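Local coordinates for protein 6-phospho-beta-glucosidase BglT (Thermotoga maritima, PDB 1UP7) that hydrolyses cellobiose 6'-phosphate to glucose 6-phosphate and glucose, using NAD(+) and a manganese ion as cofactors, at residues Tyr190-Leu195 against Ala363-Glu368; Ile316-Asn321 against Val333-Cys338. All blocks are in the same frame, centred on the assembly; numbering follows the deposited sequence.

Interaction 1 of 2, residues Tyr190-Leu195 against Ala363-Glu368; sequences YGLNHL and AVKMYE. With G6P (6-O-phosphono-alpha-D-glucopyranose), chain J.
L192 meets helix 355-376 with both of its methyls. CD2 slides past V364 and comes to 3.6 Å from V364 CG1, while CD1 lies 3.9 Å from K365 CE. L195 reaches V364 tip to tip, its CD2 3.8 Å from V364 CG2, so the valine's two branches serve one leucine each. K365 starts with CG anti to the backbone N (chi1 177°), then bends at chi2 and chi3, which brings its amine back to E368 OE1, 2.6 Å from NZ and on the syn lone pair. E149 forms a second salt bridge with that amine, and V333 O accepts a further hydrogen bond. A methionine in place of K365 would probably leave the carboxylates of E368 and E149 without their shared cation inside a buried contact. L192 and L195 are the ends of a type II beta turn, closed by L195 N to L192 O at 2.7 Å; it links two antiparallel strands of the C-terminal domain of this family 4 glycosidase. Within the turn lies H194, a manganese-binding residue, whose NE2 makes a hydrogen bond of 3.2 Å with O3 of glucose 6-phosphate. N193 OD1 accepts from G145 N, tying the turn to helix 144-155.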
ATOM      1  N   TYR A 190      -4.603  16.694  10.876  1.00 16.73           N
ATOM      2  CA  TYR A 190      -4.386  15.257  11.033  1.00 17.22           C
ATOM      3  C   TYR A 190      -3.517  14.984  12.238  1.00 17.27           C
ATOM      4  O   TYR A 190      -2.788  15.847  12.719  1.00 17.61           O
ATOM      5  CB  TYR A 190      -3.738  14.639   9.779  1.00 16.81           C
ATOM      6  CG  TYR A 190      -2.453  15.342   9.343  1.00 17.37           C
ATOM      7  CD1 TYR A 190      -2.486  16.533   8.608  1.00 15.66           C
ATOM      8  CD2 TYR A 190      -1.219  14.814   9.672  1.00 16.02           C
ATOM      9  CE1 TYR A 190      -1.297  17.158   8.220  1.00 16.37           C
ATOM     10  CE2 TYR A 190      -0.059  15.428   9.294  1.00 16.63           C
ATOM     11  CZ  TYR A 190      -0.094  16.599   8.572  1.00 16.84           C
ATOM     12  OH  TYR A 190       1.090  17.194   8.223  1.00 18.53           O
ATOM     13  N   GLY A 191      -3.580  13.751  12.685  1.00 17.52           N
ATOM     14  CA  GLY A 191      -2.758  13.257  13.762  1.00 17.67           C
ATOM     15  C   GLY A 191      -3.608  12.318  14.589  1.00 18.35           C
ATOM     16  O   GLY A 191      -4.591  11.725  14.136  1.00 17.91           O
ATOM     17  N   LEU A 192      -3.193  12.171  15.827  1.00 18.61           N
ATOM     18  CA  LEU A 192      -3.930  11.377  16.766  1.00 19.24           C
ATOM     19  C   LEU A 192      -4.599  12.373  17.708  1.00 19.30           C
ATOM     20  O   LEU A 192      -4.168  13.505  17.850  1.00 18.57           O
ATOM     21  CB  LEU A 192      -2.957  10.484  17.525  1.00 18.75           C
ATOM     22  CG  LEU A 192      -2.717   9.049  17.033  1.00 21.10           C
ATOM     23  CD1 LEU A 192      -2.957   8.768  15.552  1.00 16.56           C
ATOM     24  CD2 LEU A 192      -1.377   8.531  17.510  1.00 19.29           C
ATOM     25  N   ASN A 193      -5.679  11.943  18.317  1.00 19.81           N
ATOM     26  CA  ASN A 193      -6.267  12.655  19.441  1.00 20.47           C
ATOM     27  C   ASN A 193      -5.218  13.108  20.466  1.00 20.24           C
ATOM     28  O   ASN A 193      -4.428  12.304  20.943  1.00 20.27           O
ATOM     29  CB  ASN A 193      -7.309  11.733  20.075  1.00 20.81           C
ATOM     30  CG  ASN A 193      -8.135  12.411  21.153  1.00 23.00           C
ATOM     31  OD1 ASN A 193      -8.275  11.866  22.238  1.00 27.44           O
ATOM     32  ND2 ASN A 193      -8.690  13.589  20.861  1.00 23.72           N
ATOM     33  N   HIS A 194      -5.185  14.397  20.784  1.00 20.31           N
ATOM     34  CA  HIS A 194      -4.110  14.972  21.611  1.00 20.85           C
ATOM     35  C   HIS A 194      -2.725  14.912  21.026  1.00 20.13           C
ATOM     36  O   HIS A 194      -1.751  15.044  21.771  1.00 20.65           O
ATOM     37  CB  HIS A 194      -4.080  14.312  22.997  1.00 21.76           C
ATOM     38  CG  HIS A 194      -5.357  14.496  23.736  1.00 25.25           C
ATOM     39  ND1 HIS A 194      -6.061  13.453  24.291  1.00 29.41           N
ATOM     40  CD2 HIS A 194      -6.114  15.606  23.914  1.00 27.35           C
ATOM     41  CE1 HIS A 194      -7.173  13.922  24.831  1.00 30.32           C
ATOM     42  NE2 HIS A 194      -7.231  15.225  24.605  1.00 28.13           N
ATOM     43  N   LEU A 195      -2.636  14.750  19.708  1.00 19.26           N
ATOM     44  CA  LEU A 195      -1.371  14.595  19.007  1.00 18.58           C
ATOM     45  C   LEU A 195      -1.626  14.928  17.539  1.00 18.53           C
ATOM     46  O   LEU A 195      -1.453  14.105  16.640  1.00 18.28           O
ATOM     47  CB  LEU A 195      -0.883  13.169  19.175  1.00 18.26           C
ATOM     48  CG  LEU A 195       0.600  12.919  18.936  1.00 18.07           C
ATOM     49  CD1 LEU A 195       1.423  13.213  20.163  1.00 16.26           C
ATOM     50  CD2 LEU A 195       0.817  11.515  18.463  1.00 14.78           C
ATOM     51  N   ALA A 363       4.901   6.551  16.175  1.00 18.20           N
ATOM     52  CA  ALA A 363       5.397   6.026  17.456  1.00 19.02           C
ATOM     53  C   ALA A 363       4.248   5.799  18.453  1.00 19.26           C
ATOM     54  O   ALA A 363       4.146   4.760  19.121  1.00 19.31           O
ATOM     55  CB  ALA A 363       6.495   6.989  18.092  1.00 17.64           C
ATOM     56  N   VAL A 364       3.358   6.775  18.537  1.00 18.98           N
ATOM     57  CA  VAL A 364       2.254   6.630  19.456  1.00 18.66           C
ATOM     58  C   VAL A 364       1.246   5.593  18.965  1.00 18.87           C
ATOM     59  O   VAL A 364       0.679   4.850  19.776  1.00 19.20           O
ATOM     60  CB  VAL A 364       1.612   7.990  19.737  1.00 18.89           C
ATOM     61  CG1 VAL A 364       0.340   7.837  20.563  1.00 17.09           C
ATOM     62  CG2 VAL A 364       2.652   8.880  20.470  1.00 17.76           C
ATOM     63  N   LYS A 365       1.038   5.497  17.650  1.00 18.17           N
ATOM     64  CA  LYS A 365       0.146   4.455  17.137  1.00 17.51           C
ATOM     65  C   LYS A 365       0.674   3.039  17.478  1.00 17.99           C
ATOM     66  O   LYS A 365      -0.123   2.118  17.815  1.00 17.84           O
ATOM     67  CB  LYS A 365      -0.127   4.635  15.640  1.00 16.16           C
ATOM     68  CG  LYS A 365      -0.999   3.556  14.977  1.00 16.70           C
ATOM     69  CD  LYS A 365      -2.478   3.503  15.489  1.00 15.50           C
ATOM     70  CE  LYS A 365      -3.189   4.864  15.298  1.00 16.47           C
ATOM     71  NZ  LYS A 365      -4.442   5.070  16.102  1.00 16.61           N
ATOM     72  N   MET A 366       1.997   2.850  17.388  1.00 17.56           N
ATOM     73  CA  MET A 366       2.578   1.539  17.703  1.00 17.66           C
ATOM     74  C   MET A 366       2.359   1.259  19.192  1.00 17.43           C
ATOM     75  O   MET A 366       2.012   0.174  19.598  1.00 17.27           O
ATOM     76  CB  MET A 366       4.066   1.492  17.316  1.00 17.04           C
ATOM     77  CG  MET A 366       4.326   1.621  15.812  1.00 15.32           C
ATOM     78  SD  MET A 366       3.543   0.253  14.884  1.00 18.59           S
ATOM     79  CE  MET A 366       1.978   0.982  14.383  1.00 13.59           C
ATOM     80  N   TYR A 367       2.571   2.277  19.993  1.00 17.28           N
ATOM     81  CA  TYR A 367       2.361   2.172  21.400  1.00 17.32           C
ATOM     82  C   TYR A 367       0.883   1.805  21.685  1.00 17.78           C
ATOM     83  O   TYR A 367       0.619   0.951  22.532  1.00 17.86           O
ATOM     84  CB  TYR A 367       2.747   3.495  22.090  1.00 16.51           C
ATOM     85  CG  TYR A 367       1.847   3.746  23.255  1.00 16.84           C
ATOM     86  CD1 TYR A 367       2.118   3.143  24.472  1.00 15.14           C
ATOM     87  CD2 TYR A 367       0.663   4.516  23.120  1.00 16.32           C
ATOM     88  CE1 TYR A 367       1.305   3.335  25.545  1.00 17.11           C
ATOM     89  CE2 TYR A 367      -0.210   4.693  24.208  1.00 14.43           C
ATOM     90  CZ  TYR A 367       0.127   4.078  25.423  1.00 16.95           C
ATOM     91  OH  TYR A 367      -0.661   4.185  26.560  1.00 15.61           O
ATOM     92  N   GLU A 368      -0.060   2.441  20.982  1.00 17.82           N
ATOM     93  CA  GLU A 368      -1.480   2.169  21.163  1.00 18.05           C
ATOM     94  C   GLU A 368      -1.822   0.704  20.941  1.00 18.54           C
ATOM     95  O   GLU A 368      -2.560   0.108  21.739  1.00 18.47           O
ATOM     96  CB  GLU A 368      -2.352   3.036  20.244  1.00 17.91           C
ATOM     97  CG  GLU A 368      -2.540   4.494  20.669  1.00 18.28           C
ATOM     98  CD  GLU A 368      -3.455   5.240  19.700  1.00 22.76           C
ATOM     99  OE1 GLU A 368      -3.635   4.760  18.541  1.00 24.36           O
ATOM    100  OE2 GLU A 368      -3.999   6.309  20.078  1.00 22.68           O
TER
HETATM  101  C1  G6P J1417      -8.900  19.609  27.129  1.00 60.29           C
HETATM  102  C2  G6P J1417      -8.776  18.237  26.411  1.00 59.37           C
HETATM  103  C3  G6P J1417      -9.722  17.227  27.060  1.00 59.26           C
HETATM  104  C4  G6P J1417      -9.296  17.077  28.512  1.00 58.48           C
HETATM  105  C5  G6P J1417      -9.485  18.436  29.212  1.00 58.06           C
HETATM  106  C6  G6P J1417      -9.028  18.357  30.662  1.00 55.32           C
HETATM  107  O1  G6P J1417      -8.005  20.624  26.635  1.00 60.16           O
HETATM  108  O2  G6P J1417      -9.067  18.294  25.016  1.00 58.61           O
HETATM  109  O3  G6P J1417      -9.748  15.968  26.380  1.00 59.68           O
HETATM  110  O4  G6P J1417     -10.004  16.007  29.139  1.00 56.62           O
HETATM  111  O5  G6P J1417      -8.723  19.484  28.559  1.00 59.56           O
HETATM  112  O6  G6P J1417      -9.784  19.231  31.485  1.00 52.15           O
HETATM  113  P   G6P J1417      -9.956  18.937  33.059  1.00 48.03           P
HETATM  114  O1P G6P J1417     -10.970  19.940  33.560  1.00 50.36           O
HETATM  115  O2P G6P J1417      -8.690  19.097  33.887  1.00 47.42           O
HETATM  116  O3P G6P J1417     -10.485  17.537  33.192  1.00 46.24           O

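Interaction 2 of 2, residues Ile316-Asn321 against Val333-Cys338; sequences IVNTRN and VLEIPC
E335 OE2 is gripped from several sides: N318 ND2 donates to it at 3.2 Å, N193 is a second donor, and a water that also donates to I316 O adds a weak bond. The setting is an antiparallel pair of neighbouring strands, 313-320 and 333-341, in a three-stranded sheet of the C-terminal domain; the short segments run at 148° to each other. Four backbone hydrogen bonds define the register. V317 and I336 form one hydrogen-bonded pair, with V317 N to I336 O 3.0 Å and I336 N to V317 O 3.0 Å. T319 and L334 form the other, where L334 N to T319 O is 2.7 Å. Between them N318 and E335 make a non-hydrogen-bonded pair, with their side chains on one face together with I316 and P337. There E335 stretches out with CG anti to its own N (chi1 -177°), and its carboxylate stands at 71° to the N318 amide. The bond from N318 uses the anti lone pair of OE2 and is tilted from the amide plane; N318 ND2 also donates to G162 O. E335 OE1 accepts from Y189 OH, so both carboxylate oxygens have partners. I316 flanks this group, CG2 packing 3.9 Å from E335 CG, and its CG1 lies alongside the P337 ring. On the face of V317, T319, L334 and I336, I336 crosses T319 at about a right angle. Past the strand end, L334 CD1 lies 3.6 Å from N321 CG. T319 CG2 also meets C338, 3.7 Å from its SG.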
ATOM      1  N   ILE A 316     -14.344  17.229  12.384  1.00 17.16           N
ATOM      2  CA  ILE A 316     -13.089  16.572  12.656  1.00 17.24           C
ATOM      3  C   ILE A 316     -13.299  15.577  13.760  1.00 17.64           C
ATOM      4  O   ILE A 316     -13.713  15.917  14.850  1.00 17.93           O
ATOM      5  CB  ILE A 316     -11.964  17.546  12.993  1.00 17.17           C
ATOM      6  CG1 ILE A 316     -11.790  18.565  11.858  1.00 16.79           C
ATOM      7  CG2 ILE A 316     -10.686  16.750  13.215  1.00 15.74           C
ATOM      8  CD1 ILE A 316     -10.897  19.760  12.211  1.00 17.79           C
ATOM      9  N   VAL A 317     -12.962  14.336  13.476  1.00 17.75           N
ATOM     10  CA  VAL A 317     -13.488  13.215  14.220  1.00 17.94           C
ATOM     11  C   VAL A 317     -12.406  12.120  14.244  1.00 18.20           C
ATOM     12  O   VAL A 317     -11.514  12.133  13.410  1.00 17.99           O
ATOM     13  CB  VAL A 317     -14.812  12.842  13.482  1.00 18.75           C
ATOM     14  CG1 VAL A 317     -14.882  11.403  12.925  1.00 17.97           C
ATOM     15  CG2 VAL A 317     -16.042  13.323  14.259  1.00 18.50           C
ATOM     16  N   ASN A 318     -12.434  11.224  15.231  1.00 18.32           N
ATOM     17  CA  ASN A 318     -11.509  10.073  15.247  1.00 18.32           C
ATOM     18  C   ASN A 318     -12.102   8.885  14.534  1.00 18.80           C
ATOM     19  O   ASN A 318     -13.170   8.395  14.907  1.00 19.14           O
ATOM     20  CB  ASN A 318     -11.105   9.637  16.657  1.00 17.63           C
ATOM     21  CG  ASN A 318     -10.290  10.667  17.354  1.00 17.97           C
ATOM     22  OD1 ASN A 318      -9.059  10.577  17.446  1.00 18.02           O
ATOM     23  ND2 ASN A 318     -10.963  11.690  17.832  1.00 18.27           N
ATOM     24  N   THR A 319     -11.386   8.413  13.520  1.00 18.72           N
ATOM     25  CA  THR A 319     -11.886   7.399  12.618  1.00 18.36           C
ATOM     26  C   THR A 319     -10.715   6.844  11.801  1.00 18.67           C
ATOM     27  O   THR A 319      -9.605   7.406  11.860  1.00 18.65           O
ATOM     28  CB  THR A 319     -12.966   8.033  11.731  1.00 18.40           C
ATOM     29  OG1 THR A 319     -13.656   7.000  11.029  1.00 19.51           O
ATOM     30  CG2 THR A 319     -12.347   8.889  10.625  1.00 16.67           C
ATOM     31  N   ARG A 320     -10.948   5.750  11.064  1.00 18.10           N
ATOM     32  CA  ARG A 320      -9.901   5.178  10.208  1.00 18.65           C
ATOM     33  C   ARG A 320      -9.468   6.136   9.126  1.00 18.21           C
ATOM     34  O   ARG A 320     -10.296   6.742   8.483  1.00 19.09           O
ATOM     35  CB  ARG A 320     -10.354   3.894   9.539  1.00 18.65           C
ATOM     36  CG  ARG A 320     -10.459   2.682  10.434  1.00 20.37           C
ATOM     37  CD  ARG A 320     -10.792   1.417   9.639  1.00 20.77           C
ATOM     38  NE  ARG A 320     -10.861   0.238  10.481  1.00 22.53           N
ATOM     39  CZ  ARG A 320     -11.654  -0.807  10.228  1.00 25.31           C
ATOM     40  NH1 ARG A 320     -12.433  -0.814   9.167  1.00 23.15           N
ATOM     41  NH2 ARG A 320     -11.652  -1.866  11.023  1.00 26.12           N
ATOM     42  N   ASN A 321      -8.161   6.248   8.933  1.00 18.27           N
ATOM     43  CA  ASN A 321      -7.539   7.091   7.926  1.00 18.22           C
ATOM     44  C   ASN A 321      -8.244   6.966   6.574  1.00 18.96           C
ATOM     45  O   ASN A 321      -8.702   7.976   6.017  1.00 18.36           O
ATOM     46  CB  ASN A 321      -6.061   6.696   7.846  1.00 17.82           C
ATOM     47  CG  ASN A 321      -5.248   7.497   6.820  1.00 17.31           C
ATOM     48  OD1 ASN A 321      -5.614   8.616   6.413  1.00 16.78           O
ATOM     49  ND2 ASN A 321      -4.104   6.918   6.420  1.00 12.17           N
ATOM     50  N   VAL A 333      -6.421   4.658  12.975  1.00 18.01           N
ATOM     51  CA  VAL A 333      -7.399   5.639  13.459  1.00 17.36           C
ATOM     52  C   VAL A 333      -6.678   6.977  13.669  1.00 17.78           C
ATOM     53  O   VAL A 333      -5.654   7.040  14.378  1.00 17.86           O
ATOM     54  CB  VAL A 333      -8.102   5.190  14.767  1.00 17.36           C
ATOM     55  CG1 VAL A 333      -8.796   6.356  15.446  1.00 14.14           C
ATOM     56  CG2 VAL A 333      -9.103   4.025  14.481  1.00 15.95           C
ATOM     57  N   LEU A 334      -7.193   8.019  13.025  1.00 17.39           N
ATOM     58  CA  LEU A 334      -6.666   9.361  13.141  1.00 17.46           C
ATOM     59  C   LEU A 334      -7.791  10.317  13.517  1.00 17.70           C
ATOM     60  O   LEU A 334      -8.969   9.979  13.406  1.00 16.92           O
ATOM     61  CB  LEU A 334      -6.071   9.812  11.796  1.00 17.00           C
ATOM     62  CG  LEU A 334      -4.959   8.929  11.231  1.00 17.11           C
ATOM     63  CD1 LEU A 334      -4.584   9.412   9.827  1.00 16.15           C
ATOM     64  CD2 LEU A 334      -3.768   8.883  12.175  1.00 15.02           C
ATOM     65  N   GLU A 335      -7.410  11.515  13.941  1.00 17.66           N
ATOM     66  CA  GLU A 335      -8.359  12.613  14.122  1.00 17.62           C
ATOM     67  C   GLU A 335      -8.221  13.529  12.888  1.00 17.06           C
ATOM     68  O   GLU A 335      -7.181  14.143  12.690  1.00 17.26           O
ATOM     69  CB  GLU A 335      -8.058  13.323  15.458  1.00 17.23           C
ATOM     70  CG  GLU A 335      -9.002  14.454  15.834  1.00 18.40           C
ATOM     71  CD  GLU A 335      -8.731  14.985  17.243  1.00 19.33           C
ATOM     72  OE1 GLU A 335      -7.914  15.921  17.409  1.00 17.51           O
ATOM     73  OE2 GLU A 335      -9.343  14.438  18.193  1.00 21.34           O
ATOM     74  N   ILE A 336      -9.261  13.580  12.061  1.00 16.59           N
ATOM     75  CA  ILE A 336      -9.198  14.111  10.686  1.00 16.33           C
ATOM     76  C   ILE A 336     -10.579  14.646  10.279  1.00 17.15           C
ATOM     77  O   ILE A 336     -11.599  14.204  10.832  1.00 17.20           O
ATOM     78  CB  ILE A 336      -8.740  13.011   9.663  1.00 15.07           C
ATOM     79  CG1 ILE A 336      -9.523  11.689   9.901  1.00 14.94           C
ATOM     80  CG2 ILE A 336      -7.215  12.785   9.723  1.00 13.26           C
ATOM     81  CD1 ILE A 336      -9.191  10.526   8.883  1.00 14.64           C
ATOM     82  N   PRO A 337     -10.622  15.580   9.327  1.00 16.98           N
ATOM     83  CA  PRO A 337     -11.881  16.127   8.836  1.00 17.16           C
ATOM     84  C   PRO A 337     -12.644  15.110   8.006  1.00 17.57           C
ATOM     85  O   PRO A 337     -12.058  14.473   7.124  1.00 18.18           O
ATOM     86  CB  PRO A 337     -11.428  17.274   7.929  1.00 17.29           C
ATOM     87  CG  PRO A 337      -9.992  17.554   8.344  1.00 17.30           C
ATOM     88  CD  PRO A 337      -9.466  16.191   8.650  1.00 16.92           C
ATOM     89  N   CYS A 338     -13.939  14.958   8.286  1.00 17.30           N
ATOM     90  CA  CYS A 338     -14.799  14.003   7.585  1.00 17.13           C
ATOM     91  C   CYS A 338     -16.095  14.643   7.116  1.00 16.87           C
ATOM     92  O   CYS A 338     -16.593  15.591   7.712  1.00 16.83           O
ATOM     93  CB  CYS A 338     -15.140  12.790   8.464  1.00 16.42           C
ATOM     94  SG  CYS A 338     -13.679  11.909   9.020  1.00 18.59           S
TER
HETATM   95  O   HOH W   1     -12.565  14.999  17.536  1.00 33.42           O

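The centres of interactions 1 and 2 lie 12 Å apart, and the segment 190-195 joins them: it packs on helix 355-376 and also bonds to strand 333-341. The evidence is a probable hydrogen bond of 2.8 Å between G191 O and E335 N, and another of 2.9 Å between N193 ND2 and E335 OE2. L192 also touches L334. H194 is the member that contacts glucose 6-phosphate; the side chain of E335 is about 8 Å from that ligand and about 3 Å from the side chain of C164, which like H194 binds manganese. E335 is thus consistent with a second-shell position behind the metal site.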